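PDB 3TVI: aspartokinase from Clostridium acetobutylicum, which probably catalyses the ATP-dependent phosphorylation of the beta-carboxyl group of L-aspartate, the first step toward lysine, threonine and methionine, and binds lysine at its regulatory ACT region. Local coordinates for residues B[220-225]-B[430-434]; B[233-237]-B[413-417]; B[259-263]-B[274-278]; B[374-378]-B[426-430]. All coordinates share one frame; numbering follows the deposited sequence.

Contact 1: B[220-225]-B[430-434]; sequences IVENPK and VKSIY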
loop_
_atom_site.group_PDB
_atom_site.type_symbol
_atom_site.label_atom_id
_atom_site.label_comp_id
_atom_site.label_asym_id
_atom_site.label_seq_id
_atom_site.Cartn_x
_atom_site.Cartn_y
_atom_site.Cartn_z
ATOM N N ILE B 220 -7.565 -15.741 -22.714
ATOM C CA ILE B 220 -7.247 -16.550 -21.549
ATOM C C ILE B 220 -8.342 -17.576 -21.289
ATOM O O ILE B 220 -8.077 -18.781 -21.280
ATOM C CB ILE B 220 -7.032 -15.695 -20.282
ATOM C CG1 ILE B 220 -5.997 -14.594 -20.536
ATOM C CG2 ILE B 220 -6.554 -16.567 -19.129
ATOM C CD1 ILE B 220 -5.662 -13.768 -19.313
ATOM N N VAL B 221 -9.565 -17.108 -21.067
ATOM C CA VAL B 221 -10.682 -18.016 -20.770
ATOM C C VAL B 221 -11.458 -18.261 -22.057
ATOM O O VAL B 221 -11.566 -17.364 -22.893
ATOM C CB VAL B 221 -11.591 -17.468 -19.644
ATOM C CG1 VAL B 221 -12.049 -16.057 -19.958
ATOM C CG2 VAL B 221 -12.787 -18.378 -19.408
ATOM N N GLU B 222 -11.968 -19.480 -22.229
ATOM C CA GLU B 222 -12.651 -19.848 -23.473
ATOM C C GLU B 222 -14.126 -19.456 -23.419
ATOM O O GLU B 222 -14.832 -19.798 -22.466
ATOM C CB GLU B 222 -12.487 -21.347 -23.784
ATOM C CG GLU B 222 -13.258 -22.314 -22.875
ATOM C CD GLU B 222 -14.645 -22.697 -23.394
ATOM O OE1 GLU B 222 -15.567 -22.848 -22.560
ATOM O OE2 GLU B 222 -14.820 -22.854 -24.623
ATOM N N ASN B 223 -14.576 -18.713 -24.430
ATOM C CA ASN B 223 -15.993 -18.406 -24.601
ATOM C C ASN B 223 -16.631 -17.768 -23.348
ATOM O O ASN B 223 -17.733 -18.162 -22.936
ATOM C CB ASN B 223 -16.726 -19.697 -24.999
ATOM C CG ASN B 223 -17.976 -19.442 -25.817
ATOM O OD1 ASN B 223 -18.222 -18.329 -26.275
ATOM N ND2 ASN B 223 -18.773 -20.486 -26.009
ATOM N N PRO B 224 -15.938 -16.767 -22.750
ATOM C CA PRO B 224 -16.326 -16.145 -21.476
ATOM C C PRO B 224 -17.589 -15.319 -21.569
ATOM O O PRO B 224 -17.736 -14.538 -22.498
ATOM C CB PRO B 224 -15.158 -15.211 -21.179
ATOM C CG PRO B 224 -14.642 -14.830 -22.516
ATOM C CD PRO B 224 -14.775 -16.074 -23.346
ATOM N N LYS B 225 -18.467 -15.461 -20.588
ATOM C CA LYS B 225 -19.740 -14.754 -20.575
ATOM C C LYS B 225 -19.607 -13.238 -20.795
ATOM O O LYS B 225 -18.579 -12.630 -20.473
ATOM C CB LYS B 225 -20.484 -15.031 -19.262
ATOM C CG LYS B 225 -21.064 -16.435 -19.185
ATOM C CD LYS B 225 -21.392 -16.855 -17.760
ATOM C CE LYS B 225 -21.873 -18.303 -17.717
ATOM N NZ LYS B 225 -21.871 -18.884 -16.341
ATOM N N VAL B 430 -6.264 -16.558 -13.365
ATOM C CA VAL B 430 -7.454 -15.990 -14.006
ATOM C C VAL B 430 -8.434 -17.079 -14.439
ATOM O O VAL B 430 -9.642 -16.952 -14.218
ATOM C CB VAL B 430 -7.099 -15.152 -15.249
ATOM C CG1 VAL B 430 -8.358 -14.538 -15.839
ATOM C CG2 VAL B 430 -6.078 -14.069 -14.916
ATOM N N LYS B 431 -7.910 -18.136 -15.061
ATOM C CA LYS B 431 -8.716 -19.310 -15.399
ATOM C C LYS B 431 -9.445 -19.800 -14.156
ATOM O O LYS B 431 -10.676 -19.878 -14.136
ATOM C CB LYS B 431 -7.837 -20.442 -15.942
ATOM C CG LYS B 431 -7.812 -20.595 -17.461
ATOM C CD LYS B 431 -6.685 -21.532 -17.905
ATOM C CE LYS B 431 -6.852 -22.022 -19.342
ATOM N NZ LYS B 431 -6.691 -20.949 -20.375
ATOM N N SER B 432 -8.668 -20.100 -13.116
ATOM C CA SER B 432 -9.179 -20.735 -11.898
ATOM C C SER B 432 -10.308 -19.957 -11.257
ATOM O O SER B 432 -11.274 -20.538 -10.767
ATOM C CB SER B 432 -8.060 -20.881 -10.863
ATOM O OG SER B 432 -6.788 -20.887 -11.488
ATOM N N ILE B 433 -10.170 -18.638 -11.247
ATOM C CA ILE B 433 -11.122 -17.780 -10.563
ATOM C C ILE B 433 -12.426 -17.712 -11.344
ATOM O O ILE B 433 -13.499 -17.638 -10.741
ATOM C CB ILE B 433 -10.581 -16.353 -10.370
ATOM C CG1 ILE B 433 -9.264 -16.366 -9.594
ATOM C CG2 ILE B 433 -11.593 -15.503 -9.623
ATOM C CD1 ILE B 433 -8.511 -15.059 -9.689
ATOM N N TYR B 434 -12.331 -17.733 -12.679
ATOM C CA TYR B 434 -13.519 -17.746 -13.530
ATOM C C TYR B 434 -14.312 -19.013 -13.249
ATOM O O TYR B 434 -15.506 -18.955 -12.948
ATOM C CB TYR B 434 -13.156 -17.660 -15.026
ATOM C CG TYR B 434 -14.360 -17.639 -15.966
ATOM C CD1 TYR B 434 -15.076 -18.805 -16.247
ATOM C CD2 TYR B 434 -14.782 -16.458 -16.566
ATOM C CE1 TYR B 434 -16.180 -18.792 -17.085
ATOM C CE2 TYR B 434 -15.888 -16.434 -17.411
ATOM C CZ TYR B 434 -16.579 -17.604 -17.669
ATOM O OH TYR B 434 -17.673 -17.589 -18.500
#
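Y434 and K431, two residues of the last helix of the chain, in the ACT region, each make one hydrogen bond to the main chain of the 220-225 loop, which belongs to the amino acid kinase domain. At one end the ammonium of K431 donates to the carbonyl of I220, NZ to O 2.7 Å, tilted somewhat from the carbonyl plane; a bend at the last torsion of the lysine chain turns NZ onto that oxygen. At the other end the phenol oxygen of Y434 serves as an acceptor for K225 N, OH to N 3.1 Å, and the N-H points almost straight at it (170°). This donor lies at the edge of the ring, near its plane. CG of Y434 stands anti to the backbone N (chi1 -179°), which projects the phenol away from the helix and in among the loop residues.

Between the two bonds the contact is apolar. The methyl CG2 of V221 sits over the centre of one face of the tyrosine ring, 3.8 Å from the centroid and 9° off the normal, a CH-pi contact. P224 brings CB to within 4.0 Å of Y434 CE2. At the I220 end of the loop I220 CG2 meets V430 CB at 4.2 Å, while V430 and Y434 both also lean on I292 of strand 291-304.

The loop runs on directly from R219, a predicted ATP-binding residue. Two main-chain groups of an irregular segment thus receive partners from ACT side chains, so the chemistry ties the course of this loop, next to the probable nucleotide site, to the regulatory domain.

Contact 2: B[233-237]-B[413-417]; sequences KELRE and SEINV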
loop_
_atom_site.group_PDB
_atom_site.type_symbol
_atom_site.label_atom_id
_atom_site.label_comp_id
_atom_site.label_asym_id
_atom_site.label_seq_id
_atom_site.Cartn_x
_atom_site.Cartn_y
_atom_site.Cartn_z
ATOM N N LYS B 233 -18.720 2.556 -10.965
ATOM C CA LYS B 233 -17.626 2.246 -10.026
ATOM C C LYS B 233 -17.023 0.879 -10.342
ATOM O O LYS B 233 -15.806 0.693 -10.308
ATOM C CB LYS B 233 -18.133 2.292 -8.579
ATOM C CG LYS B 233 -17.300 1.492 -7.579
ATOM C CD LYS B 233 -16.039 2.204 -7.093
ATOM C CE LYS B 233 -16.155 2.630 -5.627
ATOM N NZ LYS B 233 -14.981 3.426 -5.163
ATOM N N GLU B 234 -17.902 -0.064 -10.653
ATOM C CA GLU B 234 -17.521 -1.416 -11.040
ATOM C C GLU B 234 -16.632 -1.371 -12.282
ATOM O O GLU B 234 -15.506 -1.878 -12.279
ATOM C CB GLU B 234 -18.794 -2.214 -11.331
ATOM C CG GLU B 234 -18.758 -3.683 -10.958
ATOM C CD GLU B 234 -20.153 -4.227 -10.709
ATOM O OE1 GLU B 234 -21.132 -3.672 -11.273
ATOM O OE2 GLU B 234 -20.276 -5.198 -9.935
ATOM N N LEU B 235 -17.155 -0.736 -13.330
ATOM C CA LEU B 235 -16.446 -0.573 -14.597
ATOM C C LEU B 235 -15.112 0.123 -14.405
ATOM O O LEU B 235 -14.108 -0.294 -14.973
ATOM C CB LEU B 235 -17.307 0.221 -15.589
ATOM C CG LEU B 235 -16.702 0.604 -16.948
ATOM C CD1 LEU B 235 -15.984 -0.565 -17.605
ATOM C CD2 LEU B 235 -17.786 1.144 -17.866
ATOM N N ARG B 236 -15.103 1.180 -13.603
ATOM C CA ARG B 236 -13.866 1.895 -13.322
ATOM C C ARG B 236 -12.809 0.947 -12.768
ATOM O O ARG B 236 -11.651 0.990 -13.172
ATOM C CB ARG B 236 -14.116 3.026 -12.337
ATOM C CG ARG B 236 -12.979 4.025 -12.242
ATOM C CD ARG B 236 -13.441 5.286 -11.525
ATOM N NE ARG B 236 -13.716 5.051 -10.100
ATOM C CZ ARG B 236 -14.692 5.630 -9.393
ATOM N NH1 ARG B 236 -15.540 6.494 -9.957
ATOM N NH2 ARG B 236 -14.830 5.331 -8.102
ATOM N N GLU B 237 -13.213 0.073 -11.854
ATOM C CA GLU B 237 -12.270 -0.858 -11.254
ATOM C C GLU B 237 -11.655 -1.724 -12.358
ATOM O O GLU B 237 -10.444 -1.869 -12.420
ATOM C CB GLU B 237 -12.949 -1.723 -10.178
ATOM C CG GLU B 237 -12.130 -1.925 -8.905
ATOM C CD GLU B 237 -12.502 -0.976 -7.772
ATOM O OE1 GLU B 237 -13.688 -0.614 -7.642
ATOM O OE2 GLU B 237 -11.610 -0.605 -6.981
ATOM N N SER B 413 -10.996 -1.467 -1.491
ATOM C CA SER B 413 -12.291 -1.232 -2.115
ATOM C C SER B 413 -13.300 -2.324 -1.791
ATOM O O SER B 413 -12.993 -3.500 -1.878
ATOM C CB SER B 413 -12.106 -1.149 -3.623
ATOM O OG SER B 413 -13.255 -1.616 -4.295
ATOM N N GLU B 414 -14.520 -1.930 -1.462
ATOM C CA GLU B 414 -15.538 -2.882 -1.032
ATOM C C GLU B 414 -15.945 -3.904 -2.105
ATOM O O GLU B 414 -16.404 -4.992 -1.777
ATOM C CB GLU B 414 -16.781 -2.133 -0.534
ATOM C CG GLU B 414 -16.567 -1.358 0.766
ATOM C CD GLU B 414 -17.759 -1.447 1.715
ATOM O OE1 GLU B 414 -18.854 -0.937 1.372
ATOM O OE2 GLU B 414 -17.589 -2.030 2.811
ATOM N N ILE B 415 -15.759 -3.566 -3.376
ATOM C CA ILE B 415 -16.237 -4.403 -4.474
ATOM C C ILE B 415 -15.091 -5.062 -5.251
ATOM O O ILE B 415 -15.203 -5.285 -6.460
ATOM C CB ILE B 415 -17.112 -3.573 -5.445
ATOM C CG1 ILE B 415 -16.345 -2.365 -5.990
ATOM C CG2 ILE B 415 -18.378 -3.097 -4.749
ATOM C CD1 ILE B 415 -16.950 -1.811 -7.260
ATOM N N ASN B 416 -14.003 -5.413 -4.565
ATOM C CA ASN B 416 -12.769 -5.740 -5.274
ATOM C C ASN B 416 -11.678 -6.415 -4.440
ATOM O O ASN B 416 -11.167 -5.825 -3.495
ATOM C CB ASN B 416 -12.249 -4.431 -5.875
ATOM C CG ASN B 416 -10.787 -4.480 -6.241
ATOM O OD1 ASN B 416 -10.384 -5.229 -7.124
ATOM N ND2 ASN B 416 -9.989 -3.650 -5.585
ATOM N N VAL B 417 -11.322 -7.648 -4.797
ATOM C CA VAL B 417 -10.118 -8.292 -4.245
ATOM C C VAL B 417 -9.032 -8.414 -5.309
ATOM O O VAL B 417 -9.278 -8.925 -6.410
ATOM C CB VAL B 417 -10.370 -9.704 -3.683
ATOM C CG1 VAL B 417 -9.064 -10.304 -3.185
ATOM C CG2 VAL B 417 -11.383 -9.653 -2.559
#
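K233, E234 and E237 lie along a helix that faces a type I beta turn, S413 to N416, with the CA atoms of E234 and I415 7.3 Å apart, a spacing at which the contact is made through side chains, one of which reaches the helix backbone. I415 fills much of it. Its CG1 stands between the backbone N and the carbonyl carbon (chi1 57°), and the chain then extends so that its terminal methyl enters the helix surface against CG of K233. I415 CD1 also lies 3.8 Å from E234 CA. From E237 OE1 the same I415 CD1 is 3.5 Å away. The ammonium of K233 continues past this methyl to a salt bridge with E304 of the second subunit, while the carboxylate of E234 turns to K282 of its own chain.

The turn leads into strand 416-422 of the ACT sheet, whereas helix 232-240 belongs to the amino acid kinase domain; the contact is therefore a domain interface, buried, and close to the subunit boundary. The side chain of E237 is about 8 Å from a bound lysine, the ligand held in the ACT region.

E237 supplies the polar part. A bend at its chi2 (97°) brings the carboxylate to the turn, where OE2 accepts a weak hydrogen bond from S413 OG at 3.3 Å. The same hydroxyl oxygen weakly accepts I415 N, OG to N 3.3 Å, the pattern of an ST turn. Beside it, the carboxylate of E237 stacks on the amide of N416, the two planes 21° apart, with E237 OE2 3.7 Å from N416 ND2.

Contact 3: B[259-263]-B[274-278]; sequences IPINI and TLILS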
loop_
_atom_site.group_PDB
_atom_site.type_symbol
_atom_site.label_atom_id
_atom_site.label_comp_id
_atom_site.label_asym_id
_atom_site.label_seq_id
_atom_site.Cartn_x
_atom_site.Cartn_y
_atom_site.Cartn_z
ATOM N N ILE B 259 -28.487 8.030 -16.592
ATOM C CA ILE B 259 -28.641 7.610 -17.988
ATOM C C ILE B 259 -27.837 6.349 -18.289
ATOM O O ILE B 259 -26.612 6.355 -18.210
ATOM C CB ILE B 259 -28.237 8.733 -18.957
ATOM C CG1 ILE B 259 -29.043 10.003 -18.651
ATOM C CG2 ILE B 259 -28.459 8.298 -20.397
ATOM C CD1 ILE B 259 -29.183 10.954 -19.823
ATOM N N PRO B 260 -28.522 5.251 -18.623
ATOM C CA PRO B 260 -27.776 4.035 -18.859
ATOM C C PRO B 260 -27.111 4.043 -20.230
ATOM O O PRO B 260 -27.686 4.539 -21.196
ATOM C CB PRO B 260 -28.845 2.955 -18.775
ATOM C CG PRO B 260 -30.096 3.628 -19.181
ATOM C CD PRO B 260 -29.971 5.050 -18.745
ATOM N N ILE B 261 -25.896 3.513 -20.291
ATOM C CA ILE B 261 -25.174 3.325 -21.531
ATOM C C ILE B 261 -25.216 1.858 -21.912
ATOM O O ILE B 261 -24.963 0.993 -21.076
ATOM C CB ILE B 261 -23.701 3.685 -21.362
ATOM C CG1 ILE B 261 -23.560 5.130 -20.909
ATOM C CG2 ILE B 261 -22.945 3.451 -22.655
ATOM C CD1 ILE B 261 -22.120 5.558 -20.738
ATOM N N ASN B 262 -25.511 1.579 -23.176
ATOM C CA ASN B 262 -25.458 0.221 -23.696
ATOM C C ASN B 262 -24.332 0.103 -24.720
ATOM O O ASN B 262 -24.428 0.665 -25.812
ATOM C CB ASN B 262 -26.800 -0.139 -24.334
ATOM C CG ASN B 262 -26.834 -1.555 -24.884
ATOM O OD1 ASN B 262 -25.792 -2.184 -25.077
ATOM N ND2 ASN B 262 -28.039 -2.057 -25.161
ATOM N N ILE B 263 -23.265 -0.617 -24.369
ATOM C CA ILE B 263 -22.196 -0.893 -25.328
ATOM C C ILE B 263 -22.696 -1.955 -26.290
ATOM O O ILE B 263 -23.095 -3.032 -25.867
ATOM C CB ILE B 263 -20.895 -1.358 -24.660
ATOM C CG1 ILE B 263 -20.023 -0.160 -24.294
ATOM C CG2 ILE B 263 -20.082 -2.204 -25.620
ATOM C CD1 ILE B 263 -20.689 0.831 -23.373
ATOM N N THR B 274 -23.408 -5.001 -22.932
ATOM C CA THR B 274 -23.266 -4.799 -21.524
ATOM C C THR B 274 -23.921 -3.448 -21.308
ATOM O O THR B 274 -23.928 -2.603 -22.206
ATOM C CB THR B 274 -21.802 -4.829 -21.088
ATOM O OG1 THR B 274 -21.098 -3.756 -21.710
ATOM C CG2 THR B 274 -21.180 -6.159 -21.493
ATOM N N LEU B 275 -24.500 -3.266 -20.130
ATOM C CA LEU B 275 -25.398 -2.157 -19.875
ATOM C C LEU B 275 -24.899 -1.394 -18.645
ATOM O O LEU B 275 -25.184 -1.767 -17.507
ATOM C CB LEU B 275 -26.814 -2.714 -19.679
ATOM C CG LEU B 275 -28.014 -1.778 -19.807
ATOM C CD1 LEU B 275 -27.881 -0.885 -21.031
ATOM C CD2 LEU B 275 -29.302 -2.581 -19.871
ATOM N N ILE B 276 -24.141 -0.328 -18.881
ATOM C CA ILE B 276 -23.435 0.364 -17.809
ATOM C C ILE B 276 -24.405 1.257 -17.050
ATOM O O ILE B 276 -24.806 2.309 -17.545
ATOM C CB ILE B 276 -22.263 1.204 -18.340
ATOM C CG1 ILE B 276 -21.318 0.335 -19.190
ATOM C CG2 ILE B 276 -21.520 1.857 -17.184
ATOM C CD1 ILE B 276 -20.355 1.107 -20.073
ATOM N N LEU B 277 -24.770 0.823 -15.842
ATOM C CA LEU B 277 -25.790 1.484 -15.011
ATOM C C LEU B 277 -25.176 2.440 -13.995
ATOM O O LEU B 277 -23.960 2.608 -13.947
ATOM C CB LEU B 277 -26.610 0.423 -14.273
ATOM C CG LEU B 277 -27.685 -0.351 -15.044
ATOM C CD1 LEU B 277 -27.786 0.072 -16.502
ATOM C CD2 LEU B 277 -27.427 -1.851 -14.914
ATOM N N SER B 278 -26.029 3.075 -13.196
ATOM C CA SER B 278 -25.576 3.906 -12.083
ATOM C C SER B 278 -25.360 3.031 -10.865
ATOM O O SER B 278 -25.920 1.941 -10.777
ATOM C CB SER B 278 -26.598 4.998 -11.760
ATOM O OG SER B 278 -25.952 6.123 -11.196
#
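I261 and I276 face each other as an antiparallel hydrogen-bonded pair, their side chains on one face of a beta hairpin in the mixed sheet of the amino acid kinase fold. The strand directions differ by 155°. I276 N donates to I261 O at 2.7 Å, and I261 N returns a bond to I276 O at 3.2 Å. On that same face the CB atoms of I261 and I276 are 4.2 Å apart, and the CD1 methyls of I263 and I276 touch, the two side chains crossing at a slant; T274 adds OG1 against I263 CB, 3.8 Å away.

N262 and L275, a non-hydrogen-bonded pair, occupy the other face. CG of L275 is anti to its N (chi1 -162°), and CD1 folds across the neighbouring strand to lie 3.6 Å from N262 CB. Just before strand 261-265, P260 CB rests 3.8 Å from L277 CD1.

I261 also packs on Y204 and N206, I276 on L235 of helix 232-240. The side chain of I263 comes about 4 Å from T208, a predicted ATP-binding residue. The two I261-I276 main-chain bonds satisfy the polar backbone of that pair, and the isoleucine side chains beside them meet through carbon alone, buried near the probable nucleotide site.

Contact 4: B[374-378]-B[426-430]; sequences MALVA and FEKAV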
loop_
_atom_site.group_PDB
_atom_site.type_symbol
_atom_site.label_atom_id
_atom_site.label_comp_id
_atom_site.label_asym_id
_atom_site.label_seq_id
_atom_site.Cartn_x
_atom_site.Cartn_y
_atom_site.Cartn_z
HETATM N N MSE B 374 5.995 -10.461 -10.888
HETATM C CA MSE B 374 4.658 -10.528 -10.314
HETATM C C MSE B 374 3.667 -10.044 -11.345
HETATM O O MSE B 374 3.976 -9.182 -12.174
HETATM C CB MSE B 374 4.600 -9.651 -9.062
HETATM C CG MSE B 374 3.200 -9.593 -8.455
HETATM SE SE MSE B 374 3.309 -9.425 -6.497
HETATM C CE MSE B 374 2.998 -7.485 -6.377
ATOM N N ALA B 375 2.471 -10.622 -11.311
ATOM C CA ALA B 375 1.329 -10.109 -12.059
ATOM C C ALA B 375 0.164 -9.896 -11.091
ATOM O O ALA B 375 0.098 -10.529 -10.027
ATOM C CB ALA B 375 0.941 -11.074 -13.171
ATOM N N LEU B 376 -0.741 -8.992 -11.460
ATOM C CA LEU B 376 -1.880 -8.644 -10.614
ATOM C C LEU B 376 -3.153 -9.143 -11.246
ATOM O O LEU B 376 -3.349 -9.000 -12.447
ATOM C CB LEU B 376 -1.968 -7.133 -10.418
ATOM C CG LEU B 376 -0.789 -6.525 -9.670
ATOM C CD1 LEU B 376 -0.993 -5.035 -9.524
ATOM C CD2 LEU B 376 -0.601 -7.168 -8.305
ATOM N N VAL B 377 -4.009 -9.744 -10.426
ATOM C CA VAL B 377 -5.325 -10.186 -10.864
ATOM C C VAL B 377 -6.378 -9.492 -10.004
ATOM O O VAL B 377 -6.401 -9.649 -8.776
ATOM C CB VAL B 377 -5.473 -11.716 -10.772
ATOM C CG1 VAL B 377 -6.818 -12.162 -11.330
ATOM C CG2 VAL B 377 -4.338 -12.388 -11.520
ATOM N N ALA B 378 -7.224 -8.705 -10.659
ATOM C CA ALA B 378 -8.283 -7.990 -9.979
ATOM C C ALA B 378 -9.578 -8.690 -10.281
ATOM O O ALA B 378 -9.939 -8.861 -11.447
ATOM C CB ALA B 378 -8.349 -6.554 -10.455
ATOM N N PHE B 426 -0.060 -16.245 -14.053
ATOM C CA PHE B 426 -1.113 -15.280 -14.355
ATOM C C PHE B 426 -2.317 -15.927 -15.040
ATOM O O PHE B 426 -3.420 -15.917 -14.503
ATOM C CB PHE B 426 -0.542 -14.152 -15.213
ATOM C CG PHE B 426 -1.564 -13.161 -15.689
ATOM C CD1 PHE B 426 -1.958 -12.109 -14.880
ATOM C CD2 PHE B 426 -2.114 -13.261 -16.960
ATOM C CE1 PHE B 426 -2.890 -11.179 -15.322
ATOM C CE2 PHE B 426 -3.047 -12.337 -17.407
ATOM C CZ PHE B 426 -3.436 -11.293 -16.585
ATOM N N GLU B 427 -2.098 -16.511 -16.211
ATOM C CA GLU B 427 -3.196 -17.080 -16.995
ATOM C C GLU B 427 -3.863 -18.251 -16.280
ATOM O O GLU B 427 -5.043 -18.512 -16.487
ATOM C CB GLU B 427 -2.704 -17.522 -18.379
ATOM N N LYS B 428 -3.106 -18.944 -15.440
ATOM C CA LYS B 428 -3.631 -20.086 -14.683
ATOM C C LYS B 428 -4.599 -19.601 -13.604
ATOM O O LYS B 428 -5.688 -20.148 -13.431
ATOM C CB LYS B 428 -2.474 -20.867 -14.045
ATOM C CG LYS B 428 -2.750 -22.331 -13.748
ATOM C CD LYS B 428 -1.451 -23.027 -13.348
ATOM C CE LYS B 428 -1.649 -24.491 -12.980
ATOM N NZ LYS B 428 -0.547 -25.011 -12.118
ATOM N N ALA B 429 -4.185 -18.559 -12.892
ATOM C CA ALA B 429 -4.994 -17.958 -11.849
ATOM C C ALA B 429 -6.333 -17.479 -12.406
ATOM O O ALA B 429 -7.394 -17.947 -11.983
ATOM C CB ALA B 429 -4.237 -16.799 -11.225
ATOM N N VAL B 430 -6.264 -16.558 -13.365
ATOM C CA VAL B 430 -7.454 -15.990 -14.006
ATOM C C VAL B 430 -8.434 -17.079 -14.439
ATOM O O VAL B 430 -9.642 -16.952 -14.218
ATOM C CB VAL B 430 -7.099 -15.152 -15.249
ATOM C CG1 VAL B 430 -8.358 -14.538 -15.839
ATOM C CG2 VAL B 430 -6.078 -14.069 -14.916
#
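The ACT fold sets helices against one face of a beta sheet, and here helix 426-437 lies on strand 367-380 through F426, A429 and V430 on one side and A375 and V377 on the other. Over these short segments the axes run nearly parallel, 18° apart, with a closest approach of 9.2 Å, a separation bridged mainly by side chains. Strand alternation decides who takes part: the CB atoms of A375 and V377 point to the helix, while L376 points away and packs on E330, which helps line a lysine pocket seen in this structure.

F426 opens the helix. CG sits anti to the backbone N (chi1 175°), which swings the ring down onto the strand. Its CD1 meets A375 CB at 3.5 Å and V377 CG2 at 4.1 Å, both methyls approaching obliquely. The L376 carbonyl oxygen instead lies at the ring edge, in the plane, 3.6 Å from CE1, a position where the slightly positive ring hydrogens would probably favour the oxygen. One face of the ring is taken by the methyl CG2 of V430, one helical turn on, and I220 of the kinase domain also packs against F426.

V377 is the strand residue that reaches furthest along the helix, because its two branches divide the work. CG2, anti to the carbonyl carbon, touches the ring and comes 4.4 Å from A429 CB. The other branch, CG1, points further along the helix. There it meets V430, whose CG2 methyl lies 4.1 Å from V377 CG1.

Contacts 1 and 4 share V430 on helix 426-437; their centres are 11 Å apart, and I220 CD1 of the kinase-domain loop reaches F426 CE2 at 3.5 Å, so the helix joins the ACT sheet to that loop. Contact 2 reaches the same sheet beside contact 4, where N416 OD1 is 4.1 Å from A378 CB. It also borders contact 3, L235 CD2 lying 3.4 Å from I276 CD1. Contacts 3 and 4 are remote, centres about 28 Å apart. Side chain to side chain, I220 is about 5 Å from R219 and I263 about 4 Å from T208, both predicted ATP-binding residues; the side chains of E237 and L376 are about 8 and 10 Å from a bound lysine.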